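Local atomic coordinates of elongation factor G (Thermus thermophilus, PDB entry 2DY1), a protein that binds GTP together with a magnesium ion and, as an elongation factor of the EF-G family, probably hydrolyses it during the translocation step of protein synthesis. Residues 22-27 / 254-259; 104-109 / 133-138; 31-36 / 260-265. One frame throughout, in Å; residues are numbered along the deposited sequence.

All three contacts lie in the GTP-binding domain, and their chemistry follows their distance from the nucleotide. Contacts 1 and 2 are mostly buried and both touch GTP: contact 1 holds the phosphates, magnesium and ribose O2', contact 2 the N1 and N2 donors, and both bond O6. Contact 2 is also the one with strand pairing, two backbone bonds at the ends of parallel strands, whereas in contact 1 methyls rest on loop backbone and in contact 3 on aliphatic side chains. Contact 3 is only partly buried and shares helix 22-32 with contact 1; Leu25 packs on Leu264, and Glu27 forms a salt bridge with Lys36. Contacts 1 and 2 meet where Arg257 packs against Asp137.

Contact 1: residues 22-27 / 254-259. With MG (magnesium ion), chain B; GTP (guanosine-5'-triphosphate), chain C.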
loop_
_atom_site.group_PDB
_atom_site.type_symbol
_atom_site.label_atom_id
_atom_site.label_comp_id
_atom_site.label_asym_id
_atom_site.label_seq_id
_atom_site.Cartn_x
_atom_site.Cartn_y
_atom_site.Cartn_z
ATOM N N LYS A 22 16.711 -8.397 4.664
ATOM C CA LYS A 22 17.020 -7.084 4.100
ATOM C C LYS A 22 17.747 -6.130 5.043
ATOM O O LYS A 22 18.815 -5.594 4.725
ATOM C CB LYS A 22 15.720 -6.426 3.612
ATOM C CG LYS A 22 14.989 -7.218 2.490
ATOM C CD LYS A 22 13.679 -6.538 2.064
ATOM C CE LYS A 22 12.649 -6.404 3.187
ATOM N NZ LYS A 22 12.016 -7.689 3.588
ATOM N N THR A 23 17.178 -5.913 6.219
ATOM C CA THR A 23 17.802 -4.987 7.139
ATOM C C THR A 23 19.127 -5.510 7.646
ATOM O O THR A 23 20.052 -4.751 7.867
ATOM C CB THR A 23 16.831 -4.686 8.280
ATOM O OG1 THR A 23 15.669 -4.070 7.711
ATOM C CG2 THR A 23 17.461 -3.741 9.334
ATOM N N THR A 24 19.225 -6.830 7.817
ATOM C CA THR A 24 20.465 -7.424 8.286
ATOM C C THR A 24 21.575 -7.256 7.224
ATOM O O THR A 24 22.744 -7.011 7.544
ATOM C CB THR A 24 20.209 -8.900 8.624
ATOM O OG1 THR A 24 19.251 -8.967 9.696
ATOM C CG2 THR A 24 21.491 -9.585 9.080
ATOM N N LEU A 25 21.191 -7.367 5.957
ATOM C CA LEU A 25 22.151 -7.173 4.884
ATOM C C LEU A 25 22.568 -5.698 4.844
ATOM O O LEU A 25 23.741 -5.360 4.657
ATOM C CB LEU A 25 21.509 -7.571 3.556
ATOM C CG LEU A 25 22.409 -7.650 2.335
ATOM C CD1 LEU A 25 23.552 -8.650 2.581
ATOM C CD2 LEU A 25 21.544 -8.102 1.155
ATOM N N THR A 26 21.585 -4.821 5.029
ATOM C CA THR A 26 21.842 -3.376 5.014
ATOM C C THR A 26 22.830 -3.022 6.124
ATOM O O THR A 26 23.780 -2.267 5.914
ATOM C CB THR A 26 20.511 -2.604 5.192
ATOM O OG1 THR A 26 19.634 -2.925 4.098
ATOM C CG2 THR A 26 20.750 -1.089 5.220
ATOM N N GLU A 27 22.591 -3.563 7.324
ATOM C CA GLU A 27 23.496 -3.352 8.459
ATOM C C GLU A 27 24.911 -3.822 8.126
ATOM O O GLU A 27 25.883 -3.145 8.429
ATOM C CB GLU A 27 23.032 -4.142 9.689
ATOM C CG GLU A 27 22.083 -3.446 10.642
ATOM C CD GLU A 27 22.595 -2.090 11.111
ATOM O OE1 GLU A 27 22.058 -1.122 10.587
ATOM O OE2 GLU A 27 23.505 -1.995 11.967
ATOM N N SER A 254 24.889 -13.049 2.957
ATOM C CA SER A 254 24.192 -13.098 4.238
ATOM C C SER A 254 24.813 -12.054 5.160
ATOM O O SER A 254 26.020 -12.037 5.365
ATOM C CB SER A 254 24.337 -14.465 4.895
ATOM O OG SER A 254 23.962 -14.386 6.264
ATOM N N GLY A 255 23.981 -11.167 5.705
ATOM C CA GLY A 255 24.535 -10.183 6.618
ATOM C C GLY A 255 24.766 -10.794 7.993
ATOM O O GLY A 255 25.575 -10.303 8.763
ATOM N N GLU A 256 24.083 -11.908 8.266
ATOM C CA GLU A 256 24.192 -12.579 9.570
ATOM C C GLU A 256 25.497 -13.369 9.642
ATOM O O GLU A 256 26.200 -13.317 10.638
ATOM C CB GLU A 256 22.996 -13.507 9.760
ATOM C CG GLU A 256 22.825 -14.071 11.154
ATOM C CD GLU A 256 22.294 -13.039 12.120
ATOM O OE1 GLU A 256 21.387 -12.270 11.720
ATOM O OE2 GLU A 256 22.775 -13.001 13.274
ATOM N N ARG A 257 25.827 -14.081 8.568
ATOM C CA ARG A 257 27.068 -14.860 8.516
ATOM C C ARG A 257 28.232 -14.025 7.964
ATOM O O ARG A 257 29.370 -14.489 7.929
ATOM C CB ARG A 257 26.882 -16.090 7.609
ATOM C CG ARG A 257 25.779 -17.044 8.000
ATOM C CD ARG A 257 26.092 -17.693 9.329
ATOM N NE ARG A 257 27.388 -18.353 9.283
ATOM C CZ ARG A 257 28.071 -18.741 10.357
ATOM N NH1 ARG A 257 27.578 -18.532 11.572
ATOM N NH2 ARG A 257 29.252 -19.331 10.216
ATOM N N GLU A 258 27.944 -12.790 7.548
ATOM C CA GLU A 258 28.928 -11.898 6.949
ATOM C C GLU A 258 29.664 -12.580 5.798
ATOM O O GLU A 258 30.890 -12.594 5.749
ATOM C CB GLU A 258 29.933 -11.371 7.984
ATOM C CG GLU A 258 29.344 -10.247 8.847
ATOM C CD GLU A 258 29.258 -8.888 8.137
ATOM O OE1 GLU A 258 29.430 -8.798 6.877
ATOM O OE2 GLU A 258 29.006 -7.901 8.875
ATOM N N ILE A 259 28.885 -13.146 4.886
ATOM C CA ILE A 259 29.425 -13.801 3.699
ATOM C C ILE A 259 28.953 -13.062 2.446
ATOM O O ILE A 259 27.754 -12.816 2.279
ATOM C CB ILE A 259 28.949 -15.274 3.609
ATOM C CG1 ILE A 259 29.622 -16.109 4.705
ATOM C CG2 ILE A 259 29.260 -15.849 2.209
ATOM C CD1 ILE A 259 29.071 -17.552 4.792
HETATM MG MG MG B . 13.721 -4.917 7.512
HETATM P PG GTP C . 11.309 -7.140 7.230
HETATM O O1G GTP C . 10.319 -7.438 8.460
HETATM O O2G GTP C . 11.898 -5.654 7.377
HETATM O O3G GTP C . 10.678 -7.366 5.910
HETATM O O3B GTP C . 12.513 -8.172 7.510
HETATM P PB GTP C . 13.966 -8.093 6.832
HETATM O O1B GTP C . 13.873 -8.619 5.449
HETATM O O2B GTP C . 14.530 -6.735 7.016
HETATM O O3A GTP C . 14.768 -9.206 7.663
HETATM P PA GTP C . 15.667 -8.891 8.954
HETATM O O1A GTP C . 16.955 -8.311 8.514
HETATM O O2A GTP C . 14.848 -8.141 9.935
HETATM O "O5'" GTP C . 15.975 -10.359 9.531
HETATM C "C5'" GTP C . 14.925 -11.072 10.185
HETATM C "C4'" GTP C . 15.505 -12.247 10.969
HETATM O "O4'" GTP C . 16.309 -12.999 10.045
HETATM C "C3'" GTP C . 16.454 -11.733 12.054
HETATM O "O3'" GTP C . 16.440 -12.642 13.157
HETATM C "C2'" GTP C . 17.812 -11.769 11.355
HETATM O "O2'" GTP C . 18.842 -11.962 12.330
HETATM C "C1'" GTP C . 17.643 -13.069 10.571
HETATM N N9 GTP C . 18.600 -13.198 9.449
HETATM C C8 GTP C . 18.793 -12.308 8.477
HETATM N N7 GTP C . 19.624 -12.812 7.567
HETATM C C5 GTP C . 19.971 -14.033 7.963
HETATM C C6 GTP C . 20.798 -15.017 7.431
HETATM O O6 GTP C . 21.360 -14.873 6.346
HETATM N N1 GTP C . 20.958 -16.213 8.141
HETATM C C2 GTP C . 20.287 -16.400 9.357
HETATM N N2 GTP C . 20.433 -17.536 10.033
HETATM N N3 GTP C . 19.494 -15.430 9.836
HETATM C C4 GTP C . 19.328 -14.277 9.172
HETATM O O HOH W 1 13.902 -5.417 9.537
HETATM O O HOH W 2 13.749 -4.320 5.507
#
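The nucleotide pocket is closed here by two classic elements, the P-loop with the start of helix 22-32 and the guanine-recognition loop after strand 248-252. Thr24 joins them: its methyl CG2, anti to the backbone N, lies 3.6 Å from Glu256 N, while Leu25 CD1 rests near the Gly255 backbone. Thr24 OG1, anti to the carbonyl carbon (chi1 -63°), donates to GTP O1A over 2.7 Å. Gly255 fits where a CB would clash with Thr24 O. On the phosphate side, Lys22 bends at its last two torsions, so that NZ reaches both GTP O3G (2.7 Å) and GTP O1B (2.8 Å); NZ also bonds Gly16 O. With an alanine here, O3G and O1B would probably lose the charge bridging them, though the backbone N still holds O1B. Thr23 OG1 binds magnesium at 2.1 Å, with Thr61 completing the protein ligands. In the recognition loop, Ser254 OG donates to GTP O6 at 2.6 Å and accepts from Arg257 N in a nearly straight bond (171°), an ST motif that fixes the hydroxyl. Glu256 OE1 accepts from the ribose O2' of GTP at 2.6 Å. This pairing of Walker A helix and base-reading loop is typical of P-loop GTPases.

Contact 2: residues 104-109 / 133-138. With GTP (guanosine-5'-triphosphate), chain C.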
loop_
_atom_site.group_PDB
_atom_site.type_symbol
_atom_site.label_atom_id
_atom_site.label_comp_id
_atom_site.label_asym_id
_atom_site.label_seq_id
_atom_site.Cartn_x
_atom_site.Cartn_y
_atom_site.Cartn_z
ATOM N N ALA A 104 15.572 -9.589 -2.076
ATOM C CA ALA A 104 16.090 -10.597 -1.153
ATOM C C ALA A 104 15.145 -11.781 -1.153
ATOM O O ALA A 104 13.918 -11.620 -1.114
ATOM C CB ALA A 104 16.180 -10.035 0.268
ATOM N N VAL A 105 15.733 -12.972 -1.212
ATOM C CA VAL A 105 14.968 -14.215 -1.207
ATOM C C VAL A 105 15.642 -15.166 -0.219
ATOM O O VAL A 105 16.820 -15.487 -0.352
ATOM C CB VAL A 105 14.968 -14.877 -2.623
ATOM C CG1 VAL A 105 14.334 -16.291 -2.571
ATOM C CG2 VAL A 105 14.212 -13.996 -3.595
ATOM N N SER A 106 14.891 -15.620 0.784
ATOM C CA SER A 106 15.434 -16.566 1.760
ATOM C C SER A 106 15.584 -17.944 1.102
ATOM O O SER A 106 14.657 -18.422 0.448
ATOM C CB SER A 106 14.474 -16.674 2.955
ATOM O OG SER A 106 14.718 -17.865 3.679
ATOM N N ALA A 107 16.742 -18.575 1.272
ATOM C CA ALA A 107 16.978 -19.883 0.680
ATOM C C ALA A 107 16.039 -20.924 1.279
ATOM O O ALA A 107 15.782 -21.951 0.666
ATOM C CB ALA A 107 18.427 -20.307 0.889
ATOM N N GLU A 108 15.519 -20.646 2.465
ATOM C CA GLU A 108 14.596 -21.570 3.128
ATOM C C GLU A 108 13.223 -21.568 2.484
ATOM O O GLU A 108 12.596 -22.608 2.303
ATOM C CB GLU A 108 14.312 -21.163 4.566
ATOM C CG GLU A 108 15.412 -21.091 5.544
ATOM C CD GLU A 108 14.913 -21.565 6.893
ATOM O OE1 GLU A 108 15.202 -22.726 7.250
ATOM O OE2 GLU A 108 14.208 -20.790 7.578
ATOM N N ALA A 109 12.740 -20.370 2.191
ATOM C CA ALA A 109 11.400 -20.205 1.654
ATOM C C ALA A 109 11.222 -20.031 0.163
ATOM O O ALA A 109 10.152 -20.334 -0.363
ATOM C CB ALA A 109 10.721 -19.050 2.382
ATOM N N VAL A 133 20.238 -14.075 -2.498
ATOM C CA VAL A 133 19.768 -15.205 -1.699
ATOM C C VAL A 133 20.425 -15.183 -0.340
ATOM O O VAL A 133 21.658 -15.257 -0.208
ATOM C CB VAL A 133 20.089 -16.530 -2.405
ATOM C CG1 VAL A 133 19.656 -17.701 -1.503
ATOM C CG2 VAL A 133 19.369 -16.579 -3.752
ATOM N N THR A 134 19.570 -15.070 0.671
ATOM C CA THR A 134 19.990 -15.007 2.070
ATOM C C THR A 134 19.658 -16.291 2.818
ATOM O O THR A 134 19.005 -17.176 2.289
ATOM C CB THR A 134 19.228 -13.903 2.787
ATOM O OG1 THR A 134 17.819 -14.192 2.691
ATOM C CG2 THR A 134 19.533 -12.538 2.139
ATOM N N LYS A 135 20.122 -16.356 4.065
ATOM C CA LYS A 135 19.823 -17.477 4.958
ATOM C C LYS A 135 20.196 -18.889 4.504
ATOM O O LYS A 135 19.632 -19.872 5.004
ATOM C CB LYS A 135 18.325 -17.442 5.315
ATOM C CG LYS A 135 17.893 -16.145 5.991
ATOM C CD LYS A 135 16.442 -16.246 6.510
ATOM C CE LYS A 135 16.066 -15.059 7.400
ATOM N NZ LYS A 135 14.729 -15.235 8.082
ATOM N N LEU A 136 21.134 -19.018 3.567
ATOM C CA LEU A 136 21.505 -20.366 3.149
ATOM C C LEU A 136 22.137 -21.127 4.332
ATOM O O LEU A 136 22.145 -22.365 4.334
ATOM C CB LEU A 136 22.472 -20.321 1.959
ATOM C CG LEU A 136 22.824 -21.678 1.328
ATOM C CD1 LEU A 136 21.566 -22.308 0.745
ATOM C CD2 LEU A 136 23.886 -21.504 0.242
ATOM N N ASP A 137 22.623 -20.408 5.340
ATOM C CA ASP A 137 23.250 -21.058 6.497
ATOM C C ASP A 137 22.242 -21.870 7.289
ATOM O O ASP A 137 22.623 -22.717 8.111
ATOM C CB ASP A 137 23.923 -20.034 7.416
ATOM C CG ASP A 137 22.956 -18.971 7.921
ATOM O OD1 ASP A 137 22.323 -18.297 7.069
ATOM O OD2 ASP A 137 22.840 -18.808 9.162
ATOM N N LYS A 138 20.959 -21.625 7.048
ATOM C CA LYS A 138 19.936 -22.374 7.752
ATOM C C LYS A 138 19.712 -23.773 7.148
ATOM O O LYS A 138 18.943 -24.561 7.695
ATOM C CB LYS A 138 18.650 -21.544 7.834
ATOM C CG LYS A 138 18.900 -20.222 8.564
ATOM C CD LYS A 138 17.643 -19.394 8.800
ATOM C CE LYS A 138 16.853 -19.890 10.003
ATOM N NZ LYS A 138 15.661 -19.024 10.248
HETATM P PG GTP C . 11.309 -7.140 7.230
HETATM O O1G GTP C . 10.319 -7.438 8.460
HETATM O O2G GTP C . 11.898 -5.654 7.377
HETATM O O3G GTP C . 10.678 -7.366 5.910
HETATM O O3B GTP C . 12.513 -8.172 7.510
HETATM P PB GTP C . 13.966 -8.093 6.832
HETATM O O1B GTP C . 13.873 -8.619 5.449
HETATM O O2B GTP C . 14.530 -6.735 7.016
HETATM O O3A GTP C . 14.768 -9.206 7.663
HETATM P PA GTP C . 15.667 -8.891 8.954
HETATM O O1A GTP C . 16.955 -8.311 8.514
HETATM O O2A GTP C . 14.848 -8.141 9.935
HETATM O "O5'" GTP C . 15.975 -10.359 9.531
HETATM C "C5'" GTP C . 14.925 -11.072 10.185
HETATM C "C4'" GTP C . 15.505 -12.247 10.969
HETATM O "O4'" GTP C . 16.309 -12.999 10.045
HETATM C "C3'" GTP C . 16.454 -11.733 12.054
HETATM O "O3'" GTP C . 16.440 -12.642 13.157
HETATM C "C2'" GTP C . 17.812 -11.769 11.355
HETATM O "O2'" GTP C . 18.842 -11.962 12.330
HETATM C "C1'" GTP C . 17.643 -13.069 10.571
HETATM N N9 GTP C . 18.600 -13.198 9.449
HETATM C C8 GTP C . 18.793 -12.308 8.477
HETATM N N7 GTP C . 19.624 -12.812 7.567
HETATM C C5 GTP C . 19.971 -14.033 7.963
HETATM C C6 GTP C . 20.798 -15.017 7.431
HETATM O O6 GTP C . 21.360 -14.873 6.346
HETATM N N1 GTP C . 20.958 -16.213 8.141
HETATM C C2 GTP C . 20.287 -16.400 9.357
HETATM N N2 GTP C . 20.433 -17.536 10.033
HETATM N N3 GTP C . 19.494 -15.430 9.836
HETATM C C4 GTP C . 19.328 -14.277 9.172
#
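Ala107 and Glu108 bury the most surface in this contact, and both follow directly on the end of strand 100-106, where it runs parallel to strand 129-134. Ala107 N donates to Thr134 O over 2.8 Å at 161°, and Thr134 N in turn donates to Val105 O, so the pairing persists one residue beyond the strand. The methyl of Ala107 sits 3.7 Å from Val133 CG1 and equally close to Leu136 CD1, lying against an apolar patch that strand 248-252 continues. Thr134, third by area, lays OG1 3.5 Å from Ser106 CA; this hydroxyl is held by Ser20 O of the P-loop. On the solvent side the side chains of Glu108 and Lys138 cross at about a right angle, and OE2 of Glu108 meets NZ of Lys138 in a long salt bridge of 3.5 Å. Lys135 N donates to GTP O6; the side chain runs extended past CG, its CG 3.4 Å from GTP C6, and NZ bonds Gly19 O. Asp137 OD1 accepts from GTP N1 at 170°, while OD2 takes N2 at 2.9 Å. One carboxylate gripping both donors of guanine is the signature of the NKxD-type element of GTPases, here written TKLD, at the end of a beta-alpha-beta crossover.

Contact 3: residues 31-36 / 260-265; sequences YKTGAK and GVLPLL
Lys32 and Thr33 meet the neighbouring helix through groups set by their first torsions: in Lys32, chi1 of -71° sends CG to Val261 while CB faces Leu262, and in Thr33 the methyl CG2, anti to the carbonyl carbon, goes to Leu262 and Leu265. In Thr33 this puts OG1 between the backbone N and the carbonyl carbon (chi1 57°), from where it bonds Leu29 O in the preceding turn. The result is a helix-helix contact on one flank of the P-loop GTPase domain, joining the C-terminal end of helix 22-32 to the first turn of helix 261-271, with Lys32 and Leu262 as the nearest backbone pair (7.1 Å between their CA atoms). The packing is apolar: the closest pair of each touching residue pair is carbon to carbon. Leu262 CD2 fits between two neighbours, 3.9 Å from Lys32 CB and 4.1 Å from Thr33 CG2. Val261 adds its CG1 against the aliphatic part of Lys32, which then bends at chi2 and chi3 and carries its ammonium away to Gly186 O. Strand 65-71 borders the same patch, with Leu69 touching Thr33 and Leu265, and Phe71 touching Leu262 and Leu265. Both helix ends are shaped by glycines: Gly34, with positive phi, closes the first helix in a Schellman motif, with two bonds back into the last turn, and Gly260 occupies the N-cap of the second, its O accepting from Leu264 N. The tightest approach belongs to Thr33 and Leu265, whose side chains cross at about a right angle, with CG2 of Thr33 3.6 Å from CD2 of Leu265.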
loop_
_atom_site.group_PDB
_atom_site.type_symbol
_atom_site.label_atom_id
_atom_site.label_comp_id
_atom_site.label_asym_id
_atom_site.label_seq_id
_atom_site.Cartn_x
_atom_site.Cartn_y
_atom_site.Cartn_z
ATOM N N TYR A 31 28.277 -1.550 7.996
ATOM C CA TYR A 31 29.444 -1.892 8.796
ATOM C C TYR A 31 30.682 -2.153 7.938
ATOM O O TYR A 31 31.748 -1.560 8.180
ATOM C CB TYR A 31 29.162 -3.129 9.671
ATOM C CG TYR A 31 30.409 -3.688 10.331
ATOM C CD1 TYR A 31 30.933 -4.916 9.933
ATOM C CD2 TYR A 31 31.100 -2.955 11.295
ATOM C CE1 TYR A 31 32.121 -5.400 10.476
ATOM C CE2 TYR A 31 32.291 -3.433 11.846
ATOM C CZ TYR A 31 32.791 -4.648 11.432
ATOM O OH TYR A 31 33.969 -5.106 11.975
ATOM N N LYS A 32 30.536 -2.982 6.899
ATOM C CA LYS A 32 31.691 -3.332 6.080
ATOM C C LYS A 32 32.298 -2.181 5.299
ATOM O O LYS A 32 33.496 -2.207 5.020
ATOM C CB LYS A 32 31.353 -4.487 5.131
ATOM C CG LYS A 32 31.190 -5.840 5.817
ATOM C CD LYS A 32 32.475 -6.281 6.492
ATOM C CE LYS A 32 33.102 -7.455 5.776
ATOM N NZ LYS A 32 34.457 -7.754 6.319
ATOM N N THR A 33 31.485 -1.186 4.950
ATOM C CA THR A 33 31.988 -0.014 4.230
ATOM C C THR A 33 32.516 1.044 5.197
ATOM O O THR A 33 33.071 2.062 4.773
ATOM C CB THR A 33 30.906 0.644 3.334
ATOM O OG1 THR A 33 29.768 1.000 4.132
ATOM C CG2 THR A 33 30.456 -0.311 2.216
ATOM N N GLY A 34 32.318 0.822 6.496
ATOM C CA GLY A 34 32.827 1.758 7.486
ATOM C C GLY A 34 31.909 2.907 7.844
ATOM O O GLY A 34 32.348 3.854 8.514
ATOM N N ALA A 35 30.644 2.835 7.418
ATOM C CA ALA A 35 29.670 3.896 7.716
ATOM C C ALA A 35 29.289 3.924 9.192
ATOM O O ALA A 35 28.801 4.950 9.695
ATOM C CB ALA A 35 28.423 3.728 6.860
ATOM N N LYS A 36 29.486 2.808 9.884
ATOM C CA LYS A 36 29.193 2.742 11.317
ATOM C C LYS A 36 30.142 1.747 11.998
ATOM O O LYS A 36 30.603 0.793 11.368
ATOM C CB LYS A 36 27.713 2.373 11.555
ATOM C CG LYS A 36 27.307 0.963 11.180
ATOM C CD LYS A 36 25.767 0.804 11.205
ATOM C CE LYS A 36 25.204 1.024 12.615
ATOM N NZ LYS A 36 23.747 0.688 12.697
ATOM N N GLY A 260 29.899 -12.679 1.584
ATOM C CA GLY A 260 29.563 -12.039 0.313
ATOM C C GLY A 260 29.000 -10.637 0.330
ATOM O O GLY A 260 28.426 -10.205 -0.657
ATOM N N VAL A 261 29.193 -9.915 1.425
ATOM C CA VAL A 261 28.644 -8.566 1.520
ATOM C C VAL A 261 29.296 -7.561 0.570
ATOM O O VAL A 261 28.589 -6.915 -0.213
ATOM C CB VAL A 261 28.719 -8.064 2.991
ATOM C CG1 VAL A 261 28.231 -6.619 3.111
ATOM C CG2 VAL A 261 27.842 -8.944 3.840
ATOM N N LEU A 262 30.619 -7.419 0.609
ATOM C CA LEU A 262 31.244 -6.454 -0.294
ATOM C C LEU A 262 31.140 -6.955 -1.741
ATOM O O LEU A 262 30.989 -6.157 -2.652
ATOM C CB LEU A 262 32.682 -6.134 0.143
ATOM C CG LEU A 262 32.699 -5.343 1.481
ATOM C CD1 LEU A 262 34.134 -5.062 1.931
ATOM C CD2 LEU A 262 31.925 -4.016 1.312
ATOM N N PRO A 263 31.239 -8.274 -1.974
ATOM C CA PRO A 263 31.098 -8.739 -3.365
ATOM C C PRO A 263 29.700 -8.357 -3.921
ATOM O O PRO A 263 29.548 -8.077 -5.116
ATOM C CB PRO A 263 31.268 -10.248 -3.239
ATOM C CG PRO A 263 32.316 -10.350 -2.173
ATOM C CD PRO A 263 31.857 -9.320 -1.137
ATOM N N LEU A 264 28.678 -8.356 -3.060
ATOM C CA LEU A 264 27.326 -7.971 -3.490
ATOM C C LEU A 264 27.333 -6.493 -3.888
ATOM O O LEU A 264 26.717 -6.101 -4.881
ATOM C CB LEU A 264 26.308 -8.187 -2.356
ATOM C CG LEU A 264 24.916 -7.590 -2.578
ATOM C CD1 LEU A 264 24.246 -8.301 -3.741
ATOM C CD2 LEU A 264 24.070 -7.748 -1.319
ATOM N N LEU A 265 28.024 -5.666 -3.108
ATOM C CA LEU A 265 28.086 -4.249 -3.422
ATOM C C LEU A 265 28.793 -4.019 -4.768
ATOM O O LEU A 265 28.348 -3.200 -5.582
ATOM C CB LEU A 265 28.791 -3.508 -2.288
ATOM C CG LEU A 265 28.775 -1.976 -2.333
ATOM C CD1 LEU A 265 27.350 -1.454 -2.481
ATOM C CD2 LEU A 265 29.411 -1.458 -1.035
#